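Uncharacterized protein VP1736 (Vibrio parahaemolyticus, PDB 3LXQ) is of unknown function but belongs to the sulfatase family of the alkaline phosphatase clan, with an alpha/beta fold built round a mixed central sheet. Local coordinates at residues N188-F193 with I201-N206. Sequence-based numbering, arbitrary orientation.
Sequences NMKTFF and IVEEKN
The foot of the K190 side chain, on helix 189-195, lies beside CD1 of I201, and its end goes on to a salt bridge with E203. Its CG lies beside the backbone carbonyl carbon, turned from the backbone N (chi1 -164°), and further bends along the chain bring the ammonium to the carboxylate: K190 NZ stands 2.5 Å from E203 OE2, shorter than expected and doubtful in its exact value, and 3.6 Å from E203 OE1. The two side chains meet at about a right angle. The extended I201 side chain points its CD1 at the helix, tight against K190 CG at 3.4 Å and 4.0 Å from F193 CB. Helix and strand are consecutive elements of a beta-alpha-beta unit, in which helix 189-195 links the parallel strands 175-180 and 200-202; F178 of the first strand touches both I201 and the F193 ring. E203 sits just past the second strand. K205 NZ makes a long ion pair with E203 OE2 (4.0 Å), and the shared carboxylate probably eases the closeness of the two lysines. E203 OE1 accepts a hydrogen bond from A184 N, while E203 N donates an almost straight bond (177°) to N206 OD1 at 2.9 Å, arriving in the carbonyl plane on a lone pair.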
loop_
_atom_site.group_PDB
_atom_site.type_symbol
_atom_site.label_atom_id
_atom_site.label_comp_id
_atom_site.label_asym_id
_atom_site.label_seq_id
_atom_site.Cartn_x
_atom_site.Cartn_y
_atom_site.Cartn_z
ATOM N N ASN A 188 10.016 12.928 5.601
ATOM C CA ASN A 188 8.930 13.867 5.913
ATOM C C ASN A 188 7.660 13.203 6.506
ATOM O O ASN A 188 6.590 13.815 6.556
ATOM C CB ASN A 188 8.590 14.681 4.648
ATOM C CG ASN A 188 7.828 15.950 4.950
ATOM O OD1 ASN A 188 6.857 16.274 4.268
ATOM N ND2 ASN A 188 8.253 16.669 5.986
HETATM N N MSE A 189 7.784 11.959 6.962
HETATM C CA MSE A 189 6.618 11.194 7.413
HETATM C C MSE A 189 5.902 11.840 8.597
HETATM O O MSE A 189 4.697 12.095 8.524
HETATM C CB MSE A 189 6.997 9.753 7.731
HETATM C CG MSE A 189 7.457 8.980 6.512
HETATM SE SE MSE A 189 8.004 7.165 6.945
HETATM C CE MSE A 189 9.325 7.569 8.346
ATOM N N LYS A 190 6.645 12.133 9.665
ATOM C CA LYS A 190 6.057 12.685 10.888
ATOM C C LYS A 190 5.207 13.919 10.613
ATOM O O LYS A 190 4.118 14.056 11.156
ATOM C CB LYS A 190 7.138 13.036 11.917
ATOM C CG LYS A 190 6.582 13.249 13.315
ATOM C CD LYS A 190 7.302 14.332 14.059
ATOM C CE LYS A 190 7.900 13.785 15.335
ATOM N NZ LYS A 190 9.075 12.920 15.007
ATOM N N THR A 191 5.728 14.815 9.782
ATOM C CA THR A 191 5.050 16.058 9.434
ATOM C C THR A 191 3.786 15.788 8.626
ATOM O O THR A 191 2.728 16.336 8.915
ATOM C CB THR A 191 6.005 17.027 8.684
ATOM O OG1 THR A 191 7.106 17.355 9.542
ATOM C CG2 THR A 191 5.298 18.323 8.281
ATOM N N PHE A 192 3.891 14.927 7.622
ATOM C CA PHE A 192 2.709 14.532 6.867
ATOM C C PHE A 192 1.673 13.817 7.734
ATOM O O PHE A 192 0.477 14.027 7.552
ATOM C CB PHE A 192 3.084 13.646 5.689
ATOM C CG PHE A 192 1.904 13.200 4.862
ATOM C CD1 PHE A 192 1.315 14.061 3.941
ATOM C CD2 PHE A 192 1.396 11.908 4.987
ATOM C CE1 PHE A 192 0.247 13.642 3.152
ATOM C CE2 PHE A 192 0.329 11.485 4.190
ATOM C CZ PHE A 192 -0.251 12.358 3.278
ATOM N N PHE A 193 2.126 12.959 8.644
ATOM C CA PHE A 193 1.190 12.160 9.427
ATOM C C PHE A 193 0.490 13.047 10.457
ATOM O O PHE A 193 -0.731 12.993 10.582
ATOM C CB PHE A 193 1.876 10.960 10.100
ATOM C CG PHE A 193 2.302 9.855 9.148
ATOM C CD1 PHE A 193 1.629 9.621 7.948
ATOM C CD2 PHE A 193 3.348 9.010 9.494
ATOM C CE1 PHE A 193 2.019 8.582 7.091
ATOM C CE2 PHE A 193 3.737 7.978 8.656
ATOM C CZ PHE A 193 3.063 7.761 7.448
ATOM N N ILE A 201 2.556 9.434 17.501
ATOM C CA ILE A 201 3.638 8.836 16.727
ATOM C C ILE A 201 4.642 8.217 17.683
ATOM O O ILE A 201 5.171 8.879 18.590
ATOM C CB ILE A 201 4.320 9.824 15.743
ATOM C CG1 ILE A 201 3.380 10.122 14.573
ATOM C CG2 ILE A 201 5.627 9.233 15.203
ATOM C CD1 ILE A 201 3.903 11.133 13.583
ATOM N N VAL A 202 4.861 6.926 17.475
ATOM C CA VAL A 202 5.795 6.137 18.247
ATOM C C VAL A 202 7.012 5.947 17.354
ATOM O O VAL A 202 6.900 5.421 16.248
ATOM C CB VAL A 202 5.173 4.769 18.621
ATOM C CG1 VAL A 202 6.116 3.943 19.486
ATOM C CG2 VAL A 202 3.826 4.965 19.323
ATOM N N GLU A 203 8.171 6.401 17.820
ATOM C CA GLU A 203 9.395 6.282 17.037
ATOM C C GLU A 203 10.590 5.885 17.909
ATOM O O GLU A 203 10.407 5.531 19.075
ATOM C CB GLU A 203 9.654 7.574 16.266
ATOM C CG GLU A 203 10.014 8.765 17.126
ATOM C CD GLU A 203 10.194 10.014 16.309
ATOM O OE1 GLU A 203 11.135 10.050 15.484
ATOM O OE2 GLU A 203 9.389 10.956 16.488
ATOM N N GLU A 204 11.801 5.951 17.351
ATOM C CA GLU A 204 12.997 5.434 18.020
ATOM C C GLU A 204 13.161 5.909 19.475
ATOM O O GLU A 204 13.500 5.117 20.357
ATOM C CB GLU A 204 14.266 5.747 17.206
ATOM C CG GLU A 204 15.466 4.891 17.614
ATOM C CD GLU A 204 16.710 5.117 16.757
ATOM O OE1 GLU A 204 16.647 5.876 15.761
ATOM O OE2 GLU A 204 17.757 4.518 17.087
ATOM N N LYS A 205 12.893 7.192 19.712
ATOM C CA LYS A 205 13.031 7.803 21.033
ATOM C C LYS A 205 12.128 7.174 22.110
ATOM O O LYS A 205 12.358 7.379 23.301
ATOM C CB LYS A 205 12.797 9.319 20.944
ATOM C CG LYS A 205 11.396 9.731 20.507
ATOM C CD LYS A 205 11.303 11.226 20.240
ATOM C CE LYS A 205 9.849 11.673 20.187
ATOM N NZ LYS A 205 9.715 13.107 19.796
ATOM N N ASN A 206 11.127 6.403 21.681
ATOM C CA ASN A 206 10.153 5.764 22.575
ATOM C C ASN A 206 10.451 4.291 22.929
ATOM O O ASN A 206 9.687 3.677 23.673
ATOM C CB ASN A 206 8.726 5.860 21.986
ATOM C CG ASN A 206 8.310 7.290 21.636
ATOM O OD1 ASN A 206 8.153 7.633 20.462
ATOM N ND2 ASN A 206 8.122 8.123 22.654
#